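Local coordinates for hypothetical protein HP_0496 (Helicobacter pylori, PDB 2PZH) that hydrolyses the thioester bond of acyl-CoAs, favouring long-chain fatty acyl and benzoyl substrates, and may take part in phospholipid metabolism, at residues E46-T60 with F102-R116. Numbering follows the deposited sequence.
Sequences EGVFVIRSIKADFFT and FKVFASEIKFGFVNR
Strands 47-58 and 102-114 pair antiparallel from Val48-Val114 to Phe58-Phe105, their segment axes 4.5 Å apart at closest, as neighbours in the hot-dog sheet that curves around helix 22-36. The register slips by one at a classic beta bulge: Arg52 and Ser53 both face Lys110, Arg52 N giving a hydrogen bond to Lys110 O (2.8 Å) and Ser53 O receiving one from Lys110 N. Ile54 and Ile109 lie side by side on the helix-facing side, where they touch Leu24 and Arg31 respectively. Two T-shaped aromatic pairs occupy this same face. The edge of Phe113 meets the face of Phe49, Phe113 CD1 sitting over the centre of the Phe49 ring with centroids 4.8 Å apart and planes at 77°; near the other end, Phe105 turns its edge to the face of Phe58 (planes at 69°). With CG anti to the backbone N (chi1 178°), the Phe105 ring extends toward Phe58, and its CZ comes to 3.6 Å from Ala56 CB. Residues 53-57 pair antiparallel with a strand of the second subunit, continuing the sheet across the interface. Beyond Phe58, the Lys103 chain lies across the Phe59 ring: CE stands 3.6 Å from its centroid, and Lys103 NZ makes a cation-pi contact 4.2 Å from the same centroid.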
ATOM      1  N   GLU A  46     -25.032  13.354   0.138  1.00 37.72           N
ATOM      2  CA  GLU A  46     -24.349  14.647   0.287  1.00 37.74           C
ATOM      3  C   GLU A  46     -23.428  14.769   1.512  1.00 35.87           C
ATOM      4  O   GLU A  46     -23.272  15.858   2.072  1.00 36.45           O
ATOM      5  CB  GLU A  46     -25.343  15.810   0.250  1.00 38.78           C
ATOM      6  CG  GLU A  46     -25.811  16.199  -1.149  1.00 39.76           C
ATOM      7  CD  GLU A  46     -26.739  17.395  -1.129  1.00 39.99           C
ATOM      8  OE1 GLU A  46     -27.476  17.554  -0.128  1.00 41.16           O
ATOM      9  OE2 GLU A  46     -26.729  18.176  -2.107  1.00 40.78           O
ATOM     10  N   GLY A  47     -22.803  13.668   1.919  1.00 33.61           N
ATOM     11  CA  GLY A  47     -21.872  13.737   3.033  1.00 30.10           C
ATOM     12  C   GLY A  47     -20.928  12.561   3.123  1.00 28.36           C
ATOM     13  O   GLY A  47     -21.199  11.491   2.577  1.00 26.81           O
ATOM     14  N   VAL A  48     -19.820  12.774   3.832  1.00 27.07           N
ATOM     15  CA  VAL A  48     -18.784  11.764   3.983  1.00 25.65           C
ATOM     16  C   VAL A  48     -18.103  11.946   5.352  1.00 24.41           C
ATOM     17  O   VAL A  48     -18.096  13.049   5.911  1.00 23.55           O
ATOM     18  CB  VAL A  48     -17.787  11.842   2.793  1.00 26.58           C
ATOM     19  CG1 VAL A  48     -16.651  12.828   3.086  1.00 25.93           C
ATOM     20  CG2 VAL A  48     -17.267  10.470   2.419  1.00 26.99           C
ATOM     21  N   PHE A  49     -17.566  10.862   5.917  1.00 22.62           N
ATOM     22  CA  PHE A  49     -16.845  10.968   7.186  1.00 21.80           C
ATOM     23  C   PHE A  49     -15.442  11.434   6.915  1.00 21.15           C
ATOM     24  O   PHE A  49     -14.835  11.031   5.932  1.00 21.45           O
ATOM     25  CB  PHE A  49     -16.778   9.621   7.908  1.00 22.97           C
ATOM     26  CG  PHE A  49     -18.055   9.241   8.583  1.00 22.61           C
ATOM     27  CD1 PHE A  49     -18.386   9.790   9.810  1.00 22.71           C
ATOM     28  CD2 PHE A  49     -18.933   8.345   7.985  1.00 23.22           C
ATOM     29  CE1 PHE A  49     -19.573   9.450  10.440  1.00 22.86           C
ATOM     30  CE2 PHE A  49     -20.131   8.002   8.613  1.00 23.15           C
ATOM     31  CZ  PHE A  49     -20.441   8.553   9.838  1.00 22.95           C
ATOM     32  N   VAL A  50     -14.921  12.289   7.776  1.00 19.61           N
ATOM     33  CA  VAL A  50     -13.542  12.713   7.600  1.00 20.00           C
ATOM     34  C   VAL A  50     -12.802  12.603   8.905  1.00 18.89           C
ATOM     35  O   VAL A  50     -13.271  13.052   9.954  1.00 18.83           O
ATOM     36  CB  VAL A  50     -13.407  14.133   7.004  1.00 20.69           C
ATOM     37  CG1 VAL A  50     -13.980  14.158   5.593  1.00 21.76           C
ATOM     38  CG2 VAL A  50     -14.072  15.170   7.892  1.00 20.12           C
ATOM     39  N   ILE A  51     -11.640  11.972   8.830  1.00 18.78           N
ATOM     40  CA  ILE A  51     -10.803  11.779   9.990  1.00 18.07           C
ATOM     41  C   ILE A  51     -10.223  13.120  10.402  1.00 17.47           C
ATOM     42  O   ILE A  51      -9.722  13.880   9.564  1.00 17.24           O
ATOM     43  CB  ILE A  51      -9.736  10.683   9.708  1.00 19.05           C
ATOM     44  CG1 ILE A  51      -8.889  10.381  10.942  1.00 19.92           C
ATOM     45  CG2 ILE A  51      -8.894  11.029   8.476  1.00 19.59           C
ATOM     46  CD1 ILE A  51      -8.375   8.930  10.934  1.00 21.88           C
ATOM     47  N   ARG A  52     -10.361  13.426  11.688  1.00 16.58           N
ATOM     48  CA  ARG A  52      -9.854  14.659  12.272  1.00 17.25           C
ATOM     49  C   ARG A  52      -8.524  14.421  12.954  1.00 15.91           C
ATOM     50  O   ARG A  52      -7.600  15.207  12.827  1.00 16.08           O
ATOM     51  CB  ARG A  52     -10.819  15.199  13.338  1.00 19.00           C
ATOM     52  CG  ARG A  52     -12.199  15.575  12.852  1.00 21.52           C
ATOM     53  CD  ARG A  52     -12.110  16.664  11.813  1.00 23.62           C
ATOM     54  NE  ARG A  52     -13.407  17.286  11.592  1.00 24.76           N
ATOM     55  CZ  ARG A  52     -13.697  18.051  10.548  1.00 24.96           C
ATOM     56  NH1 ARG A  52     -12.782  18.283   9.618  1.00 24.13           N
ATOM     57  NH2 ARG A  52     -14.913  18.570  10.432  1.00 25.45           N
ATOM     58  N   SER A  53      -8.432  13.341  13.717  1.00 15.40           N
ATOM     59  CA  SER A  53      -7.240  13.117  14.510  1.00 14.91           C
ATOM     60  C   SER A  53      -7.104  11.664  14.917  1.00 13.87           C
ATOM     61  O   SER A  53      -8.082  10.928  15.006  1.00 13.46           O
ATOM     62  CB  SER A  53      -7.247  13.997  15.759  1.00 15.04           C
ATOM     63  OG  SER A  53      -8.296  13.601  16.650  1.00 17.77           O
ATOM     64  N   ILE A  54      -5.871  11.262  15.165  1.00 13.42           N
ATOM     65  CA  ILE A  54      -5.621   9.923  15.655  1.00 15.02           C
ATOM     66  C   ILE A  54      -4.626   9.960  16.803  1.00 15.01           C
ATOM     67  O   ILE A  54      -3.665  10.730  16.795  1.00 15.11           O
ATOM     68  CB  ILE A  54      -5.136   8.973  14.545  1.00 16.00           C
ATOM     69  CG1 ILE A  54      -4.871   7.589  15.143  1.00 17.43           C
ATOM     70  CG2 ILE A  54      -3.870   9.500  13.888  1.00 18.14           C
ATOM     71  CD1 ILE A  54      -4.927   6.473  14.130  1.00 18.39           C
ATOM     72  N   LYS A  55      -4.886   9.145  17.806  1.00 15.76           N
ATOM     73  CA  LYS A  55      -3.916   8.888  18.836  1.00 16.61           C
ATOM     74  C   LYS A  55      -3.697   7.388  18.793  1.00 16.81           C
ATOM     75  O   LYS A  55      -4.648   6.620  18.919  1.00 16.52           O
ATOM     76  CB  LYS A  55      -4.456   9.318  20.195  1.00 19.04           C
ATOM     77  CG  LYS A  55      -3.503   9.040  21.338  1.00 21.36           C
ATOM     78  CD  LYS A  55      -2.279   9.913  21.225  1.00 22.99           C
ATOM     79  CE  LYS A  55      -1.082   9.275  21.891  1.00 25.12           C
ATOM     80  NZ  LYS A  55      -0.622   8.096  21.115  1.00 25.56           N
ATOM     81  N   ALA A  56      -2.452   6.972  18.581  1.00 15.85           N
ATOM     82  CA  ALA A  56      -2.144   5.542  18.444  1.00 15.29           C
ATOM     83  C   ALA A  56      -0.929   5.126  19.274  1.00 15.72           C
ATOM     84  O   ALA A  56       0.077   5.839  19.357  1.00 15.49           O
ATOM     85  CB  ALA A  56      -1.959   5.169  16.983  1.00 14.32           C
ATOM     86  N   ASP A  57      -1.051   3.962  19.909  1.00 16.03           N
ATOM     87  CA  ASP A  57       0.025   3.370  20.670  1.00 15.80           C
ATOM     88  C   ASP A  57       0.347   2.016  20.070  1.00 14.89           C
ATOM     89  O   ASP A  57      -0.550   1.300  19.652  1.00 12.83           O
ATOM     90  CB  ASP A  57      -0.406   3.189  22.129  1.00 18.30           C
ATOM     91  CG  ASP A  57      -0.578   4.507  22.840  1.00 20.45           C
ATOM     92  OD1 ASP A  57       0.382   5.302  22.844  1.00 21.25           O
ATOM     93  OD2 ASP A  57      -1.679   4.751  23.385  1.00 23.49           O
ATOM     94  N   PHE A  58       1.636   1.691  20.016  1.00 14.91           N
ATOM     95  CA  PHE A  58       2.118   0.436  19.453  1.00 14.96           C
ATOM     96  C   PHE A  58       2.609  -0.462  20.571  1.00 15.92           C
ATOM     97  O   PHE A  58       3.296  -0.005  21.479  1.00 15.60           O
ATOM     98  CB  PHE A  58       3.233   0.722  18.456  1.00 14.60           C
ATOM     99  CG  PHE A  58       2.761   1.522  17.282  1.00 14.70           C
ATOM    100  CD1 PHE A  58       2.650   2.901  17.377  1.00 14.09           C
ATOM    101  CD2 PHE A  58       2.357   0.894  16.102  1.00 15.35           C
ATOM    102  CE1 PHE A  58       2.184   3.658  16.297  1.00 14.33           C
ATOM    103  CE2 PHE A  58       1.896   1.648  15.026  1.00 15.25           C
ATOM    104  CZ  PHE A  58       1.799   3.030  15.134  1.00 14.92           C
ATOM    105  N   PHE A  59       2.206  -1.727  20.525  1.00 14.80           N
ATOM    106  CA  PHE A  59       2.585  -2.688  21.550  1.00 15.20           C
ATOM    107  C   PHE A  59       3.382  -3.813  20.891  1.00 14.68           C
ATOM    108  O   PHE A  59       4.284  -3.535  20.094  1.00 15.80           O
ATOM    109  CB  PHE A  59       1.335  -3.167  22.286  1.00 14.46           C
ATOM    110  CG  PHE A  59       0.597  -2.053  22.963  1.00 15.39           C
ATOM    111  CD1 PHE A  59       1.004  -1.617  24.218  1.00 16.62           C
ATOM    112  CD2 PHE A  59      -0.476  -1.426  22.346  1.00 14.57           C
ATOM    113  CE1 PHE A  59       0.338  -0.573  24.857  1.00 15.96           C
ATOM    114  CE2 PHE A  59      -1.164  -0.381  22.986  1.00 15.64           C
ATOM    115  CZ  PHE A  59      -0.740   0.050  24.235  1.00 14.65           C
ATOM    116  N   THR A  60       3.056  -5.071  21.164  1.00 14.00           N
ATOM    117  CA  THR A  60       3.809  -6.143  20.529  1.00 13.85           C
ATOM    118  C   THR A  60       3.562  -6.192  19.019  1.00 13.62           C
ATOM    119  O   THR A  60       2.436  -6.360  18.583  1.00 15.38           O
ATOM    120  CB  THR A  60       3.498  -7.524  21.149  1.00 13.66           C
ATOM    121  OG1 THR A  60       3.868  -7.515  22.530  1.00 13.34           O
ATOM    122  CG2 THR A  60       4.292  -8.634  20.420  1.00 13.35           C
ATOM    123  N   PHE A 102      -2.655 -11.329  22.465  1.00 16.61           N
ATOM    124  CA  PHE A 102      -1.794 -10.231  22.917  1.00 15.28           C
ATOM    125  C   PHE A 102      -2.055  -8.939  22.147  1.00 15.20           C
ATOM    126  O   PHE A 102      -2.305  -8.974  20.949  1.00 15.05           O
ATOM    127  CB  PHE A 102      -0.303 -10.628  22.930  1.00 14.68           C
ATOM    128  CG  PHE A 102       0.302 -10.960  21.573  1.00 13.46           C
ATOM    129  CD1 PHE A 102       0.755  -9.947  20.732  1.00 14.05           C
ATOM    130  CD2 PHE A 102       0.458 -12.279  21.161  1.00 13.83           C
ATOM    131  CE1 PHE A 102       1.344 -10.221  19.513  1.00 14.11           C
ATOM    132  CE2 PHE A 102       1.050 -12.582  19.908  1.00 13.95           C
ATOM    133  CZ  PHE A 102       1.482 -11.554  19.077  1.00 14.78           C
ATOM    134  N   LYS A 103      -2.006  -7.815  22.853  1.00 14.96           N
ATOM    135  CA  LYS A 103      -2.286  -6.525  22.240  1.00 14.19           C
ATOM    136  C   LYS A 103      -1.147  -6.106  21.330  1.00 13.04           C
ATOM    137  O   LYS A 103       0.022  -6.244  21.681  1.00 13.39           O
ATOM    138  CB  LYS A 103      -2.499  -5.449  23.300  1.00 14.92           C
ATOM    139  CG  LYS A 103      -3.088  -4.171  22.742  1.00 16.15           C
ATOM    140  CD  LYS A 103      -3.707  -3.318  23.836  1.00 17.60           C
ATOM    141  CE  LYS A 103      -2.739  -3.048  24.964  1.00 18.51           C
ATOM    142  NZ  LYS A 103      -3.357  -2.054  25.924  1.00 19.38           N
ATOM    143  N   VAL A 104      -1.516  -5.577  20.169  1.00 12.10           N
ATOM    144  CA  VAL A 104      -0.569  -5.165  19.143  1.00 11.96           C
ATOM    145  C   VAL A 104      -0.590  -3.641  18.920  1.00 12.43           C
ATOM    146  O   VAL A 104       0.429  -3.035  18.606  1.00 11.28           O
ATOM    147  CB  VAL A 104      -0.883  -5.929  17.839  1.00 12.21           C
ATOM    148  CG1 VAL A 104      -0.133  -5.347  16.633  1.00 13.57           C
ATOM    149  CG2 VAL A 104      -0.550  -7.413  18.009  1.00 11.54           C
ATOM    150  N   PHE A 105      -1.760  -3.029  19.092  1.00 10.62           N
ATOM    151  CA  PHE A 105      -1.991  -1.658  18.666  1.00 11.48           C
ATOM    152  C   PHE A 105      -3.278  -1.177  19.299  1.00 12.37           C
ATOM    153  O   PHE A 105      -4.216  -1.962  19.462  1.00 11.72           O
ATOM    154  CB  PHE A 105      -2.144  -1.667  17.138  1.00 10.76           C
ATOM    155  CG  PHE A 105      -2.448  -0.320  16.514  1.00 10.58           C
ATOM    156  CD1 PHE A 105      -1.415   0.551  16.191  1.00 11.11           C
ATOM    157  CD2 PHE A 105      -3.762   0.061  16.227  1.00 10.03           C
ATOM    158  CE1 PHE A 105      -1.677   1.800  15.610  1.00 10.23           C
ATOM    159  CE2 PHE A 105      -4.039   1.285  15.613  1.00 11.36           C
ATOM    160  CZ  PHE A 105      -2.985   2.168  15.312  1.00 11.14           C
ATOM    161  N   ALA A 106      -3.312   0.096  19.672  1.00 12.68           N
ATOM    162  CA  ALA A 106      -4.573   0.720  20.052  1.00 13.78           C
ATOM    163  C   ALA A 106      -4.654   2.093  19.415  1.00 15.52           C
ATOM    164  O   ALA A 106      -3.626   2.749  19.199  1.00 14.30           O
ATOM    165  CB  ALA A 106      -4.699   0.828  21.561  1.00 13.61           C
ATOM    166  N   SER A 107      -5.864   2.538  19.104  1.00 15.48           N
ATOM    167  CA  SER A 107      -6.027   3.907  18.626  1.00 17.16           C
ATOM    168  C   SER A 107      -7.300   4.541  19.154  1.00 17.48           C
ATOM    169  O   SER A 107      -8.248   3.858  19.537  1.00 18.69           O
ATOM    170  CB  SER A 107      -6.003   3.981  17.104  1.00 17.47           C
ATOM    171  OG  SER A 107      -7.031   3.203  16.518  1.00 19.56           O
ATOM    172  N   GLU A 108      -7.297   5.861  19.187  1.00 16.36           N
ATOM    173  CA  GLU A 108      -8.494   6.618  19.422  1.00 16.85           C
ATOM    174  C   GLU A 108      -8.551   7.555  18.255  1.00 15.57           C
ATOM    175  O   GLU A 108      -7.597   8.287  18.007  1.00 15.26           O
ATOM    176  CB  GLU A 108      -8.382   7.419  20.718  1.00 19.39           C
ATOM    177  CG  GLU A 108      -9.601   8.271  20.990  1.00 21.54           C
ATOM    178  CD  GLU A 108      -9.513   9.026  22.314  1.00 23.54           C
ATOM    179  OE1 GLU A 108      -9.119   8.416  23.332  1.00 24.92           O
ATOM    180  OE2 GLU A 108      -9.876  10.224  22.332  1.00 25.19           O
ATOM    181  N   ILE A 109      -9.663   7.530  17.536  1.00 14.38           N
ATOM    182  CA  ILE A 109      -9.785   8.291  16.301  1.00 14.96           C
ATOM    183  C   ILE A 109     -11.075   9.082  16.307  1.00 15.84           C
ATOM    184  O   ILE A 109     -12.144   8.536  16.612  1.00 14.41           O
ATOM    185  CB  ILE A 109      -9.765   7.353  15.087  1.00 15.27           C
ATOM    186  CG1 ILE A 109      -8.510   6.472  15.152  1.00 16.55           C
ATOM    187  CG2 ILE A 109      -9.814   8.171  13.785  1.00 16.01           C
ATOM    188  CD1 ILE A 109      -8.537   5.254  14.248  1.00 18.51           C
ATOM    189  N   LYS A 110     -10.964  10.363  15.963  1.00 16.52           N
ATOM    190  CA  LYS A 110     -12.108  11.261  15.894  1.00 17.52           C
ATOM    191  C   LYS A 110     -12.463  11.550  14.435  1.00 17.33           C
ATOM    192  O   LYS A 110     -11.584  11.817  13.619  1.00 16.16           O
ATOM    193  CB  LYS A 110     -11.781  12.562  16.624  1.00 18.27           C
ATOM    194  CG  LYS A 110     -12.899  13.602  16.640  1.00 20.24           C
ATOM    195  CD  LYS A 110     -12.505  14.769  17.556  1.00 21.32           C
ATOM    196  CE  LYS A 110     -13.620  15.780  17.711  1.00 24.60           C
ATOM    197  NZ  LYS A 110     -13.562  16.815  16.649  1.00 26.73           N
ATOM    198  N   PHE A 111     -13.749  11.454  14.123  1.00 17.08           N
ATOM    199  CA  PHE A 111     -14.260  11.695  12.782  1.00 18.75           C
ATOM    200  C   PHE A 111     -15.290  12.810  12.847  1.00 19.08           C
ATOM    201  O   PHE A 111     -16.035  12.907  13.818  1.00 20.11           O
ATOM    202  CB  PHE A 111     -14.943  10.448  12.228  1.00 20.05           C
ATOM    203  CG  PHE A 111     -14.072   9.237  12.215  1.00 20.16           C
ATOM    204  CD1 PHE A 111     -13.335   8.908  11.095  1.00 21.96           C
ATOM    205  CD2 PHE A 111     -13.994   8.418  13.337  1.00 21.08           C
ATOM    206  CE1 PHE A 111     -12.522   7.791  11.107  1.00 21.64           C
ATOM    207  CE2 PHE A 111     -13.193   7.314  13.355  1.00 20.76           C
ATOM    208  CZ  PHE A 111     -12.456   6.993  12.235  1.00 21.37           C
ATOM    209  N   GLY A 112     -15.321  13.643  11.819  1.00 19.11           N
ATOM    210  CA  GLY A 112     -16.429  14.569  11.618  1.00 21.14           C
ATOM    211  C   GLY A 112     -17.215  14.102  10.406  1.00 21.78           C
ATOM    212  O   GLY A 112     -16.791  13.191   9.707  1.00 22.28           O
ATOM    213  N   PHE A 113     -18.370  14.711  10.159  1.00 22.91           N
ATOM    214  CA  PHE A 113     -19.104  14.450   8.925  1.00 23.84           C
ATOM    215  C   PHE A 113     -19.192  15.772   8.171  1.00 24.69           C
ATOM    216  O   PHE A 113     -19.418  16.821   8.769  1.00 23.91           O
ATOM    217  CB  PHE A 113     -20.493  13.878   9.215  1.00 24.91           C
ATOM    218  CG  PHE A 113     -21.099  13.132   8.055  1.00 24.68           C
ATOM    219  CD1 PHE A 113     -20.702  11.832   7.766  1.00 25.01           C
ATOM    220  CD2 PHE A 113     -22.075  13.722   7.264  1.00 25.08           C
ATOM    221  CE1 PHE A 113     -21.260  11.125   6.696  1.00 24.89           C
ATOM    222  CE2 PHE A 113     -22.640  13.026   6.191  1.00 25.33           C
ATOM    223  CZ  PHE A 113     -22.229  11.721   5.906  1.00 25.37           C
ATOM    224  N   VAL A 114     -18.963  15.729   6.866  1.00 25.45           N
ATOM    225  CA  VAL A 114     -18.853  16.963   6.090  1.00 27.37           C
ATOM    226  C   VAL A 114     -19.532  16.833   4.733  1.00 28.45           C
ATOM    227  O   VAL A 114     -19.689  15.729   4.219  1.00 27.97           O
ATOM    228  CB  VAL A 114     -17.363  17.361   5.880  1.00 27.62           C
ATOM    229  CG1 VAL A 114     -16.713  17.752   7.216  1.00 27.76           C
ATOM    230  CG2 VAL A 114     -16.601  16.231   5.221  1.00 27.91           C
ATOM    231  N   ASN A 115     -19.955  17.963   4.167  1.00 30.94           N
ATOM    232  CA  ASN A 115     -20.376  17.993   2.767  1.00 33.12           C
ATOM    233  C   ASN A 115     -19.158  17.780   1.875  1.00 34.23           C
ATOM    234  O   ASN A 115     -18.062  18.235   2.201  1.00 34.57           O
ATOM    235  CB  ASN A 115     -21.046  19.327   2.430  1.00 34.38           C
ATOM    236  CG  ASN A 115     -21.420  19.438   0.960  1.00 35.39           C
ATOM    237  OD1 ASN A 115     -20.563  19.686   0.103  1.00 35.70           O
ATOM    238  ND2 ASN A 115     -22.707  19.256   0.661  1.00 35.62           N
ATOM    239  N   ARG A 116     -19.344  17.096   0.750  1.00 36.20           N
ATOM    240  CA  ARG A 116     -18.214  16.784  -0.134  1.00 38.25           C
ATOM    241  C   ARG A 116     -17.552  18.030  -0.742  1.00 39.35           C
ATOM    242  O   ARG A 116     -16.341  18.223  -0.617  1.00 40.05           O
ATOM    243  CB  ARG A 116     -18.640  15.823  -1.247  1.00 38.99           C
ATOM    244  CG  ARG A 116     -18.781  14.377  -0.814  1.00 39.38           C
ATOM    245  CD  ARG A 116     -19.011  13.482  -2.016  1.00 39.89           C
ATOM    246  NE  ARG A 116     -19.330  12.112  -1.627  1.00 40.27           N
ATOM    247  CZ  ARG A 116     -20.539  11.707  -1.251  1.00 40.48           C
ATOM    248  NH1 ARG A 116     -20.736  10.441  -0.918  1.00 40.36           N
ATOM    249  NH2 ARG A 116     -21.549  12.568  -1.208  1.00 40.68           N
TER
HETATM  250  O   HOH W   1     -15.060  17.736  13.912  1.00 24.68           O
HETATM  251  O   HOH W   2      -8.048  11.283  18.391  1.00 21.47           O
HETATM  252  O   HOH W   3       2.819  -3.029  17.308  1.00 16.46           O
HETATM  253  O   HOH W   4       1.318  -6.738  23.965  1.00 25.58           O